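Local atomic coordinates of retropepsin-like aspartic endopeptidase domain-containing protein (Legionella pneumophila subsp. pneumophila str. Philadelphia 1, PDB entry 2PMA), a protein that is of unknown function but probably has a retropepsin-like aspartic peptidase fold and belongs to a family of putative ATP-dependent zinc proteases. Residues Y5-D15 with L96-V104. Sequence-based numbering, arbitrary orientation.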
loop_
_atom_site.group_PDB
_atom_site.type_symbol
_atom_site.label_atom_id
_atom_site.label_comp_id
_atom_site.label_asym_id
_atom_site.label_seq_id
_atom_site.Cartn_x
_atom_site.Cartn_y
_atom_site.Cartn_z
ATOM N N TYR A 5 -12.083 -7.719 8.719
ATOM C CA TYR A 5 -11.137 -6.689 9.207
ATOM C C TYR A 5 -11.883 -5.429 9.593
ATOM O O TYR A 5 -13.041 -5.256 9.188
ATOM C CB TYR A 5 -10.178 -6.354 8.066
ATOM C CG TYR A 5 -9.371 -7.552 7.633
ATOM C CD1 TYR A 5 -8.373 -8.068 8.465
ATOM C CD2 TYR A 5 -9.601 -8.167 6.390
ATOM C CE1 TYR A 5 -7.615 -9.205 8.087
ATOM C CE2 TYR A 5 -8.839 -9.295 5.992
ATOM C CZ TYR A 5 -7.853 -9.791 6.844
ATOM O OH TYR A 5 -7.105 -10.893 6.485
ATOM N N GLY A 6 -11.271 -4.558 10.400
ATOM C CA GLY A 6 -11.880 -3.232 10.613
ATOM C C GLY A 6 -11.503 -2.258 9.474
ATOM O O GLY A 6 -10.747 -2.606 8.542
ATOM N N TYR A 7 -12.003 -1.024 9.538
ATOM C CA TYR A 7 -11.693 -0.078 8.479
ATOM C C TYR A 7 -10.289 0.547 8.613
ATOM O O TYR A 7 -9.810 1.188 7.670
ATOM C CB TYR A 7 -12.770 0.986 8.318
ATOM C CG TYR A 7 -12.614 2.176 9.238
ATOM C CD1 TYR A 7 -13.059 2.125 10.561
ATOM C CD2 TYR A 7 -12.058 3.372 8.763
ATOM C CE1 TYR A 7 -12.930 3.236 11.405
ATOM C CE2 TYR A 7 -11.909 4.466 9.577
ATOM C CZ TYR A 7 -12.334 4.402 10.892
ATOM O OH TYR A 7 -12.182 5.517 11.671
ATOM N N VAL A 8 -9.656 0.380 9.785
ATOM C CA VAL A 8 -8.240 0.732 9.937
ATOM C C VAL A 8 -7.555 -0.468 10.519
ATOM O O VAL A 8 -8.071 -1.075 11.455
ATOM C CB VAL A 8 -7.995 1.924 10.891
ATOM C CG1 VAL A 8 -6.509 2.292 10.884
ATOM C CG2 VAL A 8 -8.807 3.113 10.497
ATOM N N GLU A 9 -6.392 -0.815 9.970
ATOM C CA GLU A 9 -5.604 -1.951 10.452
ATOM C C GLU A 9 -4.141 -1.574 10.394
ATOM O O GLU A 9 -3.762 -0.745 9.591
ATOM C CB GLU A 9 -5.803 -3.185 9.549
ATOM C CG GLU A 9 -7.232 -3.821 9.582
ATOM C CD GLU A 9 -7.545 -4.513 10.900
ATOM O OE1 GLU A 9 -6.626 -4.740 11.724
ATOM O OE2 GLU A 9 -8.727 -4.846 11.130
ATOM N N LYS A 10 -3.305 -2.229 11.188
ATOM C CA LYS A 10 -1.862 -2.053 10.979
ATOM C C LYS A 10 -1.467 -3.037 9.889
ATOM O O LYS A 10 -1.935 -4.193 9.877
ATOM C CB LYS A 10 -1.091 -2.337 12.275
ATOM C CG LYS A 10 -1.276 -1.276 13.373
ATOM C CD LYS A 10 -0.782 0.117 12.961
ATOM C CE LYS A 10 -0.697 1.044 14.213
ATOM N NZ LYS A 10 -0.231 2.376 13.726
ATOM N N ALA A 11 -0.647 -2.589 8.948
ATOM C CA ALA A 11 -0.169 -3.431 7.846
ATOM C C ALA A 11 1.341 -3.207 7.798
ATOM O O ALA A 11 1.812 -2.107 8.104
ATOM C CB ALA A 11 -0.772 -2.982 6.520
ATOM N N THR A 12 2.085 -4.226 7.419
ATOM C CA THR A 12 3.533 -4.105 7.450
ATOM C C THR A 12 4.093 -4.217 6.044
ATOM O O THR A 12 3.760 -5.161 5.331
ATOM C CB THR A 12 4.157 -5.170 8.365
ATOM O OG1 THR A 12 3.648 -5.015 9.694
ATOM C CG2 THR A 12 5.707 -5.010 8.358
ATOM N N LEU A 13 4.924 -3.245 5.642
ATOM C CA LEU A 13 5.638 -3.299 4.368
ATOM C C LEU A 13 6.905 -4.073 4.689
ATOM O O LEU A 13 7.898 -3.502 5.136
ATOM C CB LEU A 13 5.964 -1.885 3.840
ATOM C CG LEU A 13 4.787 -1.085 3.260
ATOM C CD1 LEU A 13 3.628 -0.983 4.237
ATOM C CD2 LEU A 13 5.171 0.315 2.791
ATOM N N ILE A 14 6.851 -5.387 4.476
ATOM C CA ILE A 14 7.831 -6.298 5.068
ATOM C C ILE A 14 9.282 -6.062 4.622
ATOM O O ILE A 14 10.195 -6.456 5.324
ATOM C CB ILE A 14 7.450 -7.753 4.879
ATOM C CG1 ILE A 14 7.371 -8.113 3.401
ATOM C CG2 ILE A 14 6.108 -8.041 5.611
ATOM C CD1 ILE A 14 7.284 -9.620 3.181
ATOM N N ASP A 15 9.483 -5.406 3.484
ATOM C CA ASP A 15 10.853 -5.236 2.972
ATOM C C ASP A 15 11.681 -4.382 3.920
ATOM O O ASP A 15 12.911 -4.530 3.977
ATOM C CB ASP A 15 10.839 -4.551 1.632
ATOM C CG ASP A 15 10.402 -5.453 0.534
ATOM O OD1 ASP A 15 10.043 -6.630 0.827
ATOM O OD2 ASP A 15 10.402 -4.959 -0.613
ATOM N N LEU A 96 4.130 -4.256 -4.131
ATOM C CA LEU A 96 4.605 -4.032 -2.755
ATOM C C LEU A 96 4.213 -5.231 -1.896
ATOM O O LEU A 96 3.053 -5.626 -1.915
ATOM C CB LEU A 96 3.925 -2.774 -2.191
ATOM C CG LEU A 96 3.992 -2.340 -0.712
ATOM C CD1 LEU A 96 5.301 -1.654 -0.337
ATOM C CD2 LEU A 96 2.843 -1.395 -0.409
ATOM N N ASN A 97 5.185 -5.785 -1.148
ATOM C CA ASN A 97 4.954 -6.937 -0.252
ATOM C C ASN A 97 4.389 -6.422 1.058
ATOM O O ASN A 97 5.026 -5.621 1.754
ATOM C CB ASN A 97 6.278 -7.707 -0.001
ATOM C CG ASN A 97 7.005 -8.042 -1.283
ATOM O OD1 ASN A 97 6.371 -8.459 -2.236
ATOM N ND2 ASN A 97 8.351 -7.864 -1.318
ATOM N N ILE A 98 3.160 -6.839 1.371
ATOM C CA ILE A 98 2.422 -6.286 2.530
ATOM C C ILE A 98 1.857 -7.417 3.387
ATOM O O ILE A 98 1.248 -8.366 2.867
ATOM C CB ILE A 98 1.236 -5.424 2.080
ATOM C CG1 ILE A 98 1.743 -4.216 1.284
ATOM C CG2 ILE A 98 0.409 -4.921 3.290
ATOM C CD1 ILE A 98 0.660 -3.393 0.660
ATOM N N LYS A 99 2.054 -7.290 4.704
ATOM C CA LYS A 99 1.536 -8.263 5.654
ATOM C C LYS A 99 0.357 -7.637 6.416
ATOM O O LYS A 99 0.437 -6.502 6.882
ATOM C CB LYS A 99 2.659 -8.705 6.598
ATOM C CG LYS A 99 2.233 -9.667 7.713
ATOM C CD LYS A 99 3.438 -10.052 8.529
ATOM C CE LYS A 99 3.203 -11.348 9.292
ATOM N NZ LYS A 99 2.280 -11.115 10.431
ATOM N N LEU A 100 -0.748 -8.360 6.485
ATOM C CA LEU A 100 -1.943 -7.930 7.224
ATOM C C LEU A 100 -2.326 -9.134 8.080
ATOM O O LEU A 100 -2.692 -10.184 7.535
ATOM C CB LEU A 100 -3.076 -7.566 6.256
ATOM C CG LEU A 100 -4.456 -7.235 6.857
ATOM C CD1 LEU A 100 -4.355 -5.984 7.695
ATOM C CD2 LEU A 100 -5.471 -7.024 5.702
ATOM N N GLY A 101 -2.206 -8.997 9.402
ATOM C CA GLY A 101 -2.382 -10.153 10.298
ATOM C C GLY A 101 -1.325 -11.180 9.947
ATOM O O GLY A 101 -0.143 -10.838 9.817
ATOM N N ASP A 102 -1.739 -12.434 9.756
ATOM C CA ASP A 102 -0.787 -13.486 9.421
ATOM C C ASP A 102 -0.636 -13.725 7.911
ATOM O O ASP A 102 -0.053 -14.729 7.498
ATOM C CB ASP A 102 -1.185 -14.807 10.103
ATOM C CG ASP A 102 -1.105 -14.725 11.617
ATOM O OD1 ASP A 102 -0.058 -14.257 12.129
ATOM O OD2 ASP A 102 -2.091 -15.106 12.282
ATOM N N LYS A 103 -1.185 -12.845 7.090
ATOM C CA LYS A 103 -1.227 -13.089 5.648
ATOM C C LYS A 103 -0.260 -12.120 4.982
ATOM O O LYS A 103 -0.244 -10.942 5.335
ATOM C CB LYS A 103 -2.654 -12.790 5.109
ATOM C CG LYS A 103 -3.735 -13.765 5.561
ATOM C CD LYS A 103 -5.099 -13.324 4.975
ATOM C CE LYS A 103 -6.237 -14.207 5.453
ATOM N NZ LYS A 103 -7.545 -13.586 5.035
ATOM N N VAL A 104 0.525 -12.612 4.027
ATOM C CA VAL A 104 1.383 -11.757 3.225
ATOM C C VAL A 104 0.942 -11.846 1.751
ATOM O O VAL A 104 0.676 -12.945 1.247
ATOM C CB VAL A 104 2.857 -12.192 3.350
ATOM C CG1 VAL A 104 3.781 -11.298 2.466
ATOM C CG2 VAL A 104 3.316 -12.143 4.830
HETATM O O HOH W 1 -5.047 -11.428 8.042
HETATM O O HOH W 2 -1.564 -6.561 10.680
HETATM O O HOH W 3 7.424 -4.363 1.533
HETATM O O HOH W 4 7.880 -4.586 -1.153
#
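Strands 8-13 and 96-100 run antiparallel, their axes 144° apart, joined at Thr12 and Lys99 by a hydrogen-bonded pair (Thr12 N to Lys99 O 2.9 Å, Lys99 N to Thr12 O 2.8 Å). They are neighbours in the mixed sheet of what is probably a retropepsin-like domain, and strand 96-100 turns back into 103-104 through a type II' turn, Leu100 to Lys103, with Gly101 at positive phi. Toward Lys10 the strands diverge and water 2 spans Lys10 O and Gly101 N; toward Asp15 a longer, bent bond, Ile14 N to Asn97 O (3.3 Å), follows. Ala11 CB lies against Ile98 CG2 on the buried face, which Leu121 also lines; Leu13 packs on Leu96 on the same side. On the other face Ile14 lays CG1 across Asn97 CB and CG2 on Lys99 CB, while its CD1 meets Val104 CG1 tip to tip. Leu100, its CG anti to the backbone N (chi1 174°), sends CD1 to Glu9 CB and CD2 over the centre of the Tyr5 ring, a CH-pi contact 3.9 Å from the centroid. Lys103 NZ, also bound by Phe131 O and Asn2 OD1, donates to Tyr5 OH, which water 1 links to Leu100 O. At the far end Asn97 ND2 reaches the syn side of Asp15 OD1 at 3.0 Å, amide and carboxylate planes turned 68° apart.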